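Local coordinates for protein putative carbohydrate-active enzyme (Uncultured organism, PDB 5WH8) that probably hydrolyses beta-glycosidic bonds of cellulose, this chain being the glycoside hydrolase family 5 TIM-barrel part of a larger multi-modular cellulase, at residues Y206-Y211 with M258-A263; D221-A226 with L231-T236; V225-G230 with D262-S267; F238-A243 with Q301-K306. One frame throughout, in Å; residues are numbered along the deposited sequence.

Contact 1: Y206-Y211 with M258-A263; sequences YTLHFY and MDWMDA. With EDO (1,2-ethanediol), chain D.
M261 and F210 make the first of two apolar meetings between strand 204-211 and helix 251-263, and it is a Met-aromatic one. The methionine comes in at the rim of the phenylalanine ring: CE of M261 lies 3.9 Å from CE2 of F210, close to the ring plane, and SD of M261 sits 5.3 Å from the centre of the F210 ring, 81° off its normal. The thioether therefore addresses the ring hydrogens and not the pi cloud. A bend at the last torsion of M261 (chi3 -73°) folds the methyl back so that sulfur and CE both border the same ring corner. F210 reaches out to meet it with CG placed between its backbone N and carbonyl carbon (chi1 75°).

The second meeting is aliphatic against aromatic. One methyl of L208, CD2, approaches the six-membered end of the W260 indole, 4.1 Å from CH2 of W260, at an oblique angle to the ring system. With no hydrogen bond between the two segments, van der Waals contact of apolar side-chain atoms, mostly buried, holds them together.

D262 holds an ethanediol, probably from the crystallisation liquor, in a two-pronged grip, OD1 of D262 2.6 Å from its O2 and OD2 of D262 2.8 Å from its O1; NE1 of W268 also binds it.

Helix 217-228 and strand 233-239 lie between the two elements along the chain. F210 stacks on W257 and meets F238 of strand 233-239, M261 also rests on V235 of that strand and W268 of strand 268-273, and L219 and A223 of helix 217-228 close in beside L208 and W260.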
# COMPACT_ATOMS: atom_id res chain seq x y z
N TYR A 206 8.06 -4.45 6.25
CA TYR A 206 7.74 -5.74 5.65
C TYR A 206 6.22 -5.89 5.51
O TYR A 206 5.45 -5.55 6.42
CB TYR A 206 8.33 -6.88 6.50
CG TYR A 206 9.84 -6.86 6.51
CD1 TYR A 206 10.53 -6.00 7.36
CD2 TYR A 206 10.57 -7.65 5.63
CE1 TYR A 206 11.93 -5.95 7.34
CE2 TYR A 206 11.97 -7.61 5.63
CZ TYR A 206 12.62 -6.74 6.46
OH TYR A 206 14.01 -6.70 6.46
N THR A 207 5.82 -6.36 4.34
CA THR A 207 4.41 -6.50 4.01
C THR A 207 3.72 -7.68 4.69
O THR A 207 4.21 -8.82 4.66
CB THR A 207 4.28 -6.68 2.52
OG1 THR A 207 5.04 -5.67 1.86
CG2 THR A 207 2.84 -6.62 2.06
N LEU A 208 2.55 -7.41 5.25
CA LEU A 208 1.61 -8.41 5.72
C LEU A 208 0.27 -8.20 5.00
O LEU A 208 -0.27 -7.10 5.01
CB LEU A 208 1.42 -8.29 7.25
CG LEU A 208 0.41 -9.24 7.89
CD1 LEU A 208 0.91 -10.69 7.81
CD2 LEU A 208 0.09 -8.78 9.33
N HIS A 209 -0.26 -9.25 4.37
CA HIS A 209 -1.58 -9.19 3.72
C HIS A 209 -2.52 -10.22 4.35
O HIS A 209 -2.13 -11.39 4.54
CB HIS A 209 -1.50 -9.47 2.22
CG HIS A 209 -0.93 -8.33 1.42
ND1 HIS A 209 -0.82 -8.39 0.05
CD2 HIS A 209 -0.46 -7.12 1.79
CE1 HIS A 209 -0.29 -7.28 -0.39
NE2 HIS A 209 -0.04 -6.49 0.64
N PHE A 210 -3.74 -9.80 4.66
CA PHE A 210 -4.75 -10.74 5.17
C PHE A 210 -6.10 -10.48 4.55
O PHE A 210 -6.39 -9.37 4.12
CB PHE A 210 -4.86 -10.67 6.71
CG PHE A 210 -5.58 -9.44 7.25
CD1 PHE A 210 -6.96 -9.44 7.38
CD2 PHE A 210 -4.89 -8.30 7.66
CE1 PHE A 210 -7.65 -8.33 7.83
CE2 PHE A 210 -5.59 -7.19 8.12
CZ PHE A 210 -6.97 -7.23 8.22
N TYR A 211 -6.92 -11.53 4.54
CA TYR A 211 -8.30 -11.46 4.10
C TYR A 211 -9.15 -12.13 5.20
O TYR A 211 -8.90 -13.27 5.57
CB TYR A 211 -8.46 -12.13 2.71
CG TYR A 211 -8.11 -11.17 1.60
CD1 TYR A 211 -6.79 -10.88 1.30
CD2 TYR A 211 -9.11 -10.48 0.92
CE1 TYR A 211 -6.46 -9.94 0.32
CE2 TYR A 211 -8.80 -9.55 -0.05
CZ TYR A 211 -7.48 -9.29 -0.35
OH TYR A 211 -7.21 -8.33 -1.30
N MET A 258 -8.72 -5.58 13.17
CA MET A 258 -8.59 -4.13 13.39
C MET A 258 -8.13 -3.82 14.80
O MET A 258 -7.26 -2.99 14.98
CB MET A 258 -9.91 -3.42 13.12
CG MET A 258 -10.29 -3.41 11.67
SD MET A 258 -9.60 -1.97 10.85
CE MET A 258 -10.07 -2.32 9.13
N ASP A 259 -8.68 -4.53 15.79
CA ASP A 259 -8.26 -4.31 17.18
C ASP A 259 -6.79 -4.67 17.34
O ASP A 259 -6.02 -3.98 18.04
CB ASP A 259 -9.10 -5.15 18.15
CG ASP A 259 -10.47 -4.57 18.37
OD1 ASP A 259 -10.66 -3.36 18.17
OD2 ASP A 259 -11.37 -5.34 18.77
N TRP A 260 -6.40 -5.76 16.68
CA TRP A 260 -5.03 -6.27 16.76
C TRP A 260 -4.05 -5.27 16.13
O TRP A 260 -2.99 -4.98 16.71
CB TRP A 260 -4.96 -7.66 16.06
CG TRP A 260 -3.58 -8.31 16.03
CD1 TRP A 260 -3.06 -9.16 16.95
CD2 TRP A 260 -2.60 -8.18 15.00
NE1 TRP A 260 -1.79 -9.57 16.56
CE2 TRP A 260 -1.50 -8.98 15.36
CE3 TRP A 260 -2.56 -7.47 13.79
CZ2 TRP A 260 -0.34 -9.05 14.57
CZ3 TRP A 260 -1.41 -7.54 13.02
CH2 TRP A 260 -0.32 -8.34 13.41
N MET A 261 -4.41 -4.73 14.97
CA MET A 261 -3.55 -3.73 14.32
C MET A 261 -3.49 -2.43 15.14
O MET A 261 -2.42 -1.84 15.26
CB MET A 261 -4.05 -3.40 12.91
CG MET A 261 -3.84 -4.52 11.88
SD MET A 261 -4.25 -4.04 10.18
CE MET A 261 -6.04 -3.98 10.21
N ASP A 262 -4.61 -1.99 15.67
CA ASP A 262 -4.64 -0.77 16.46
C ASP A 262 -3.72 -0.88 17.68
O ASP A 262 -3.04 0.09 18.01
CB ASP A 262 -6.07 -0.44 16.92
CG ASP A 262 -6.98 -0.01 15.79
OD1 ASP A 262 -6.49 0.23 14.66
OD2 ASP A 262 -8.21 0.11 16.03
N ALA A 263 -3.71 -2.04 18.33
CA ALA A 263 -2.91 -2.22 19.54
C ALA A 263 -1.43 -2.15 19.25
O ALA A 263 -0.63 -1.80 20.13
CB ALA A 263 -3.24 -3.54 20.21
C1 EDO D . -10.02 2.22 13.58
O1 EDO D . -9.39 2.40 14.87
C2 EDO D . -9.40 1.02 12.87
O2 EDO D . -7.99 1.20 12.74

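Contact 2: D221-A226 with L231-T236; sequences DKAQVA and LALFVT. With EDO (1,2-ethanediol), chain C.
L233 is the side chain that fills the space between strand 233-239 and helix 217-228, where it faces A223 and A226, one helical turn apart. Its CB leaves the strand toward the helix, and chi1 (-55°), with CG anti to the carbonyl carbon, carries CG on in that direction; the two methyls then part toward the two alanines. CD1 of L233 ends 3.8 Å from CB of A223 and equally near the A223 carbonyl oxygen; CD2 of L233 takes the other alanine, 4.2 Å from CB of A226. Because A223 and A226 present only a CB methyl each, the leucine comes close, and the backbones at A223 and L233 are 8.0 Å apart between CA atoms.

Further back, where the chain turns from helix to strand, the backbone takes over. N of L231 donates to O of A226 at 3.0 Å, the six-to-one bond of the Schellman motif that ends helix 217-228, while CB of L231 rests against the same oxygen. Next along, N of A232 is taken by O2 of an ethanediol.

The chemistry is thus a small apolar interface with a single backbone bond at one end: the carbonyl of A226, in the last turn of the helix, is bonded by L231 N as the chain leaves for strand 233-239 in this beta-alpha-beta unit.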
# COMPACT_ATOMS: atom_id res chain seq x y z
N ASP A 221 -0.30 -14.81 14.66
CA ASP A 221 0.81 -15.37 15.44
C ASP A 221 2.14 -15.28 14.65
O ASP A 221 3.19 -14.94 15.20
CB ASP A 221 0.57 -16.84 15.80
CG ASP A 221 -0.48 -17.05 16.87
OD1 ASP A 221 -0.78 -16.13 17.66
OD2 ASP A 221 -1.02 -18.18 16.93
N LYS A 222 2.10 -15.60 13.36
CA LYS A 222 3.26 -15.41 12.48
C LYS A 222 3.74 -13.96 12.49
O LYS A 222 4.94 -13.68 12.58
CB LYS A 222 2.92 -15.83 11.04
CG LYS A 222 2.90 -17.34 10.85
CD LYS A 222 2.10 -17.81 9.62
CE LYS A 222 2.67 -17.33 8.27
NZ LYS A 222 4.05 -17.82 7.99
N ALA A 223 2.79 -13.03 12.41
CA ALA A 223 3.15 -11.62 12.43
C ALA A 223 3.78 -11.25 13.77
O ALA A 223 4.75 -10.47 13.82
CB ALA A 223 1.93 -10.75 12.16
N GLN A 224 3.26 -11.82 14.87
CA GLN A 224 3.82 -11.50 16.19
C GLN A 224 5.26 -12.01 16.32
O GLN A 224 6.07 -11.35 16.99
CB GLN A 224 2.96 -12.08 17.32
CG GLN A 224 3.33 -11.54 18.70
CD GLN A 224 3.04 -10.07 18.80
OE1 GLN A 224 1.93 -9.65 18.50
NE2 GLN A 224 4.05 -9.27 19.18
N VAL A 225 5.57 -13.16 15.72
CA VAL A 225 6.97 -13.63 15.68
C VAL A 225 7.86 -12.56 15.02
O VAL A 225 8.91 -12.21 15.55
CB VAL A 225 7.14 -14.99 14.94
CG1 VAL A 225 8.63 -15.34 14.76
CG2 VAL A 225 6.40 -16.11 15.69
N ALA A 226 7.43 -12.03 13.88
CA ALA A 226 8.20 -10.99 13.20
C ALA A 226 8.37 -9.73 14.02
O ALA A 226 9.46 -9.14 14.07
CB ALA A 226 7.56 -10.64 11.85
N LEU A 231 10.91 -6.61 13.39
CA LEU A 231 10.46 -6.08 12.08
C LEU A 231 9.26 -5.13 12.22
O LEU A 231 8.37 -5.34 13.04
CB LEU A 231 10.08 -7.20 11.11
CG LEU A 231 11.13 -8.26 10.78
CD1 LEU A 231 10.77 -9.01 9.54
CD2 LEU A 231 12.51 -7.65 10.65
N ALA A 232 9.27 -4.09 11.41
CA ALA A 232 8.15 -3.15 11.29
C ALA A 232 7.26 -3.64 10.16
O ALA A 232 7.75 -3.82 9.04
CB ALA A 232 8.66 -1.75 11.01
N LEU A 233 5.99 -3.90 10.46
CA LEU A 233 5.06 -4.48 9.49
C LEU A 233 4.10 -3.41 8.96
O LEU A 233 3.72 -2.49 9.69
CB LEU A 233 4.25 -5.60 10.11
CG LEU A 233 5.03 -6.74 10.76
CD1 LEU A 233 4.03 -7.78 11.24
CD2 LEU A 233 6.06 -7.34 9.81
N PHE A 234 3.71 -3.53 7.70
CA PHE A 234 2.75 -2.61 7.08
C PHE A 234 1.69 -3.44 6.37
O PHE A 234 2.04 -4.23 5.50
CB PHE A 234 3.46 -1.68 6.09
CG PHE A 234 2.74 -0.38 5.76
CD1 PHE A 234 1.45 -0.36 5.26
CD2 PHE A 234 3.38 0.85 5.96
CE1 PHE A 234 0.81 0.86 4.96
CE2 PHE A 234 2.75 2.06 5.66
CZ PHE A 234 1.46 2.06 5.17
N VAL A 235 0.40 -3.29 6.71
CA VAL A 235 -0.63 -4.04 5.97
C VAL A 235 -1.00 -3.22 4.72
O VAL A 235 -1.94 -2.42 4.74
CB VAL A 235 -1.84 -4.36 6.87
CG1 VAL A 235 -2.98 -5.02 6.08
CG2 VAL A 235 -1.40 -5.31 7.98
N THR A 236 -0.29 -3.44 3.61
CA THR A 236 -0.53 -2.65 2.40
C THR A 236 -1.75 -3.16 1.63
O THR A 236 -2.17 -2.53 0.68
CB THR A 236 0.68 -2.64 1.45
OG1 THR A 236 0.96 -3.98 1.04
CG2 THR A 236 1.96 -2.05 2.11
C1 EDO C . 13.05 -2.78 11.52
O1 EDO C . 13.04 -1.35 11.34
C2 EDO C . 12.92 -3.44 10.16
O2 EDO C . 11.55 -3.44 9.74

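Contact 3: V225-G230 with D262-S267. With EDO (1,2-ethanediol), chain D; EDO (1,2-ethanediol), chain F.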
# COMPACT_ATOMS: atom_id res chain seq x y z
N VAL A 225 5.57 -13.16 15.72
CA VAL A 225 6.97 -13.63 15.68
C VAL A 225 7.86 -12.56 15.02
O VAL A 225 8.91 -12.21 15.55
CB VAL A 225 7.14 -14.99 14.94
CG1 VAL A 225 8.63 -15.34 14.76
CG2 VAL A 225 6.40 -16.11 15.69
N ALA A 226 7.43 -12.03 13.88
CA ALA A 226 8.20 -10.99 13.20
C ALA A 226 8.37 -9.73 14.02
O ALA A 226 9.46 -9.14 14.07
CB ALA A 226 7.56 -10.64 11.85
N ILE A 227 7.30 -9.27 14.65
CA ILE A 227 7.36 -8.11 15.52
C ILE A 227 8.33 -8.34 16.69
O ILE A 227 9.15 -7.48 17.01
CB ILE A 227 5.97 -7.74 16.05
CG1 ILE A 227 5.05 -7.32 14.89
CG2 ILE A 227 6.08 -6.61 17.13
CD1 ILE A 227 3.58 -7.20 15.29
N ASN A 228 8.24 -9.51 17.31
CA ASN A 228 9.10 -9.81 18.45
C ASN A 228 10.57 -9.89 18.05
O ASN A 228 11.46 -9.59 18.88
CB ASN A 228 8.64 -11.11 19.11
CG ASN A 228 7.33 -10.95 19.87
OD1 ASN A 228 6.91 -9.83 20.22
ND2 ASN A 228 6.68 -12.06 20.14
N LYS A 229 10.83 -10.25 16.80
CA LYS A 229 12.19 -10.28 16.26
C LYS A 229 12.65 -8.93 15.64
O LYS A 229 13.72 -8.86 15.04
CB LYS A 229 12.30 -11.39 15.22
CG LYS A 229 12.18 -12.78 15.88
CD LYS A 229 12.45 -13.91 14.91
CE LYS A 229 13.92 -13.96 14.50
NZ LYS A 229 14.84 -14.22 15.64
N GLY A 230 11.82 -7.90 15.78
CA GLY A 230 12.22 -6.53 15.47
C GLY A 230 11.80 -5.95 14.13
O GLY A 230 12.32 -4.88 13.78
N ASP A 262 -4.61 -1.99 15.67
CA ASP A 262 -4.64 -0.77 16.46
C ASP A 262 -3.72 -0.88 17.68
O ASP A 262 -3.04 0.09 18.01
CB ASP A 262 -6.07 -0.44 16.92
CG ASP A 262 -6.98 -0.01 15.79
OD1 ASP A 262 -6.49 0.23 14.66
OD2 ASP A 262 -8.21 0.11 16.03
N ALA A 263 -3.71 -2.04 18.33
CA ALA A 263 -2.91 -2.22 19.54
C ALA A 263 -1.43 -2.15 19.25
O ALA A 263 -0.63 -1.80 20.13
CB ALA A 263 -3.24 -3.54 20.21
N ARG A 264 -1.06 -2.47 18.01
CA ARG A 264 0.32 -2.49 17.54
C ARG A 264 0.67 -1.28 16.65
O ARG A 264 1.79 -1.17 16.14
CB ARG A 264 0.56 -3.80 16.80
CG ARG A 264 0.61 -4.99 17.74
CD ARG A 264 0.29 -6.31 17.09
NE ARG A 264 0.22 -7.36 18.11
CZ ARG A 264 -0.81 -7.54 18.94
NH1 ARG A 264 -1.89 -6.78 18.88
NH2 ARG A 264 -0.75 -8.51 19.85
N LYS A 265 -0.29 -0.37 16.48
CA LYS A 265 -0.10 0.83 15.67
C LYS A 265 0.33 0.50 14.22
O LYS A 265 1.17 1.19 13.63
CB LYS A 265 0.94 1.74 16.33
CG LYS A 265 0.79 3.21 16.06
CD LYS A 265 -0.41 3.80 16.76
CE LYS A 265 -0.33 5.32 16.80
NZ LYS A 265 -1.60 5.91 17.26
N ILE A 266 -0.26 -0.55 13.66
CA ILE A 266 0.07 -1.03 12.32
C ILE A 266 -0.86 -0.37 11.30
O ILE A 266 -2.09 -0.42 11.44
CB ILE A 266 -0.02 -2.57 12.24
CG1 ILE A 266 1.12 -3.18 13.06
CG2 ILE A 266 0.03 -3.10 10.80
CD1 ILE A 266 1.01 -4.68 13.25
N SER A 267 -0.26 0.25 10.28
CA SER A 267 -1.00 0.91 9.21
C SER A 267 -1.69 -0.10 8.29
O SER A 267 -1.18 -1.23 8.10
CB SER A 267 -0.07 1.80 8.38
OG SER A 267 0.46 2.89 9.15
C1 EDO D . -10.02 2.22 13.58
O1 EDO D . -9.39 2.40 14.87
C2 EDO D . -9.40 1.02 12.87
O2 EDO D . -7.99 1.20 12.74
C1 EDO F . -1.94 9.19 19.11
O1 EDO F . -1.14 8.57 18.10
C2 EDO F . -3.41 9.06 18.74
O2 EDO F . -3.79 7.68 18.75
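This is a light, partly buried apolar contact near the C-terminal ends of two helices on the outside of the barrel: I227 in the last turn of helix 217-228 against R264 and I266 just beyond helix 251-263. One atom, CD1 of I227, does all the touching. It meets CD1 of I266 at 4.1 Å, the two isoleucines facing each other methyl to methyl, and CD of R264 at 3.9 Å, where the arginine chain runs roughly perpendicular to the isoleucine. I227 gets there by holding CG1 beside its backbone N and extending onward to CD1 (chi2 169°).

R264 brings its methylene part to the contact and takes its charge elsewhere. The chain is extended from CG to NE, and I227 CD1 lies at the edge of the guanidinium, near its plane. NE of R264 is bonded to OE1 of Q224, NH1 to the carbonyl O of W260, and the group makes a cation-pi contact with the W260 ring. These partners probably fix the rotation of the arginine and hold its CD where I227 finds it.

Both helices end in Schellman motifs. G230 has positive phi (99°), and its N bonds to O of I227 at 3.0 Å; K265 does the same job for the other helix at phi 56°. NZ of K265 holds an ethanediol O1 at 2.8 Å and has OG of S312 as its second partner.

Beneath the contact lies the sheet: I227 also packs on L233 and I266 on V235, so the end of helix 217-228 and the loop after helix 251-263 both rest on strand 233-239.

Contact 4: F238-A243 with Q301-K306; sequences FGTTQA and QYIKRK. With EDO (1,2-ethanediol), chain I; EDO (1,2-ethanediol), chain E; EDO (1,2-ethanediol), chain L.
I303 points its CD1 methyl from helix 298-307 between F238 and T240, and the orientation of these side chains makes the contact. F238 extends from the strand and I303 from the helix to meet it: CD1 of I303 stops 3.9 Å from CZ of F238, at a slant to the ring. I303 is bent at its second torsion (chi2 -67°), which turns the terminal methyl away from its helix and onto this ring end.

T240 offers CG2, not its hydroxyl. That methyl lies 4.1 Å from CD1 of I303 and also 4.1 Å from CD2 of Y302, where threonine and tyrosine lie alongside each other, pointing contrary ways. With OG1 set between backbone N and carbonyl carbon (chi1 58°), the oxygen of T240 goes to OG of S299 at the start of the same helix, so T240 uses both branches on this helix: CG2 against I303 and Y302, OG1 to S299.

The Y302 ring has CG of K306, one turn on, 4.2 Å above one face and offset toward the rim; it stacks on F251 as well, and its OH bonds to OD1 of N255, which NZ of K306 shares. F238 also meets the W268 ring, at about 90°.

What results is a late helix of the chain packed over the C-terminal end of strand 233-239 and the loop after it, with helix 251-263 alongside. In a TIM barrel such as this family 5 fold, that end of the strands is the catalytic face.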
# COMPACT_ATOMS: atom_id res chain seq x y z
N PHE A 238 -5.56 -5.51 2.62
CA PHE A 238 -6.39 -6.51 3.26
C PHE A 238 -7.81 -6.39 2.73
O PHE A 238 -8.21 -5.35 2.21
CB PHE A 238 -6.41 -6.36 4.79
CG PHE A 238 -7.28 -5.21 5.25
CD1 PHE A 238 -6.77 -3.93 5.25
CD2 PHE A 238 -8.60 -5.39 5.65
CE1 PHE A 238 -7.54 -2.84 5.62
CE2 PHE A 238 -9.39 -4.31 6.00
CZ PHE A 238 -8.84 -3.03 6.01
N GLY A 239 -8.57 -7.46 2.92
CA GLY A 239 -9.97 -7.49 2.52
C GLY A 239 -10.89 -8.01 3.60
O GLY A 239 -10.47 -8.64 4.58
N THR A 240 -12.18 -7.74 3.40
CA THR A 240 -13.22 -8.17 4.32
C THR A 240 -13.84 -9.50 3.90
O THR A 240 -14.75 -10.01 4.55
CB THR A 240 -14.33 -7.11 4.38
OG1 THR A 240 -14.83 -6.93 3.04
CG2 THR A 240 -13.82 -5.80 4.92
N THR A 241 -13.37 -10.02 2.78
CA THR A 241 -13.86 -11.25 2.16
C THR A 241 -12.84 -12.37 2.33
O THR A 241 -11.77 -12.19 2.94
CB THR A 241 -14.11 -11.01 0.66
OG1 THR A 241 -12.88 -10.56 0.09
CG2 THR A 241 -15.18 -9.97 0.44
N GLN A 242 -13.14 -13.54 1.78
CA GLN A 242 -12.11 -14.51 1.49
C GLN A 242 -11.10 -13.94 0.47
O GLN A 242 -11.36 -12.93 -0.21
CB GLN A 242 -12.72 -15.82 0.96
CG GLN A 242 -13.61 -16.52 1.99
CD GLN A 242 -14.12 -17.85 1.50
OE1 GLN A 242 -15.34 -18.05 1.36
NE2 GLN A 242 -13.22 -18.76 1.25
N ALA A 243 -9.94 -14.59 0.38
CA ALA A 243 -8.84 -14.07 -0.42
C ALA A 243 -9.09 -13.85 -1.92
O ALA A 243 -8.36 -13.11 -2.57
CB ALA A 243 -7.63 -14.98 -0.23
N GLN A 301 -19.06 0.57 3.13
CA GLN A 301 -19.71 1.23 4.25
C GLN A 301 -18.95 0.93 5.55
O GLN A 301 -18.69 1.82 6.36
CB GLN A 301 -21.18 0.81 4.33
CG GLN A 301 -21.95 1.38 5.49
CD GLN A 301 -23.42 1.00 5.42
OE1 GLN A 301 -24.30 1.85 5.22
NE2 GLN A 301 -23.70 -0.30 5.55
N TYR A 302 -18.59 -0.34 5.73
CA TYR A 302 -17.87 -0.79 6.91
C TYR A 302 -16.49 -0.14 6.99
O TYR A 302 -16.12 0.40 8.04
CB TYR A 302 -17.75 -2.32 6.88
CG TYR A 302 -16.77 -2.92 7.88
CD1 TYR A 302 -17.17 -3.28 9.16
CD2 TYR A 302 -15.45 -3.15 7.53
CE1 TYR A 302 -16.28 -3.85 10.06
CE2 TYR A 302 -14.55 -3.71 8.43
CZ TYR A 302 -14.97 -4.04 9.68
OH TYR A 302 -14.03 -4.58 10.54
N ILE A 303 -15.76 -0.12 5.88
CA ILE A 303 -14.44 0.50 5.86
C ILE A 303 -14.49 2.02 6.03
O ILE A 303 -13.72 2.59 6.79
CB ILE A 303 -13.69 0.12 4.53
CG1 ILE A 303 -13.49 -1.40 4.45
CG2 ILE A 303 -12.37 0.90 4.38
CD1 ILE A 303 -12.53 -1.98 5.51
N LYS A 304 -15.42 2.69 5.36
CA LYS A 304 -15.59 4.12 5.54
C LYS A 304 -15.90 4.48 6.99
O LYS A 304 -15.42 5.49 7.51
CB LYS A 304 -16.71 4.63 4.60
CG LYS A 304 -16.78 6.12 4.50
CD LYS A 304 -17.74 6.56 3.38
CE LYS A 304 -18.07 8.00 3.61
NZ LYS A 304 -18.99 8.51 2.58
N ARG A 305 -16.68 3.64 7.66
CA ARG A 305 -16.95 3.84 9.08
C ARG A 305 -15.68 3.68 9.93
O ARG A 305 -15.45 4.48 10.85
CB ARG A 305 -18.04 2.87 9.54
CG ARG A 305 -18.56 3.14 10.92
CD ARG A 305 -19.97 2.59 11.09
NE ARG A 305 -20.44 2.84 12.44
CZ ARG A 305 -21.65 2.53 12.89
NH1 ARG A 305 -22.54 1.95 12.08
NH2 ARG A 305 -21.97 2.80 14.15
N LYS A 306 -14.82 2.69 9.63
CA LYS A 306 -13.54 2.56 10.35
C LYS A 306 -12.61 3.78 10.10
O LYS A 306 -11.92 4.26 11.00
CB LYS A 306 -12.79 1.30 9.94
CG LYS A 306 -13.46 -0.04 10.29
CD LYS A 306 -13.63 -0.22 11.80
CE LYS A 306 -14.28 -1.57 12.13
NZ LYS A 306 -14.87 -1.60 13.47
C1 EDO I . -12.87 -3.10 15.90
O1 EDO I . -14.20 -2.87 16.38
C2 EDO I . -12.20 -1.93 15.16
O2 EDO I . -12.61 -0.60 15.55
C1 EDO E . -24.84 -1.19 1.04
O1 EDO E . -26.27 -1.13 1.00
C2 EDO E . -24.31 0.22 1.27
O2 EDO E . -24.86 0.74 2.47
C1 EDO L . -6.66 -9.32 -4.23
O1 EDO L . -7.87 -10.09 -4.10
C2 EDO L . -5.89 -9.88 -5.41
O2 EDO L . -4.47 -9.84 -5.12

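All four contacts gather round strand 233-239 of the eight-stranded parallel barrel and the helices that flank it. Along the chain, contact 2 is nested within the loop closed by contact 1, and contact 4 opens after contact 2 closes but crosses contacts 1 and 3. Contacts 1, 2 and 3 are grouped, with centres 5 to 8 Å apart; contacts 1 and 3 share helix 251-263, contacts 2 and 3 helix 217-228, and contacts 2 and 4 strand 233-239. Contact 4 lies about 12 Å from contact 1 and 19 to 21 Å from the others; the bond from G239 N to F210 O ties it to contact 1. Together they pack one barrel sector, from the turns ending helices 217-228 and 251-263 to the C-terminal end of strand 233-239.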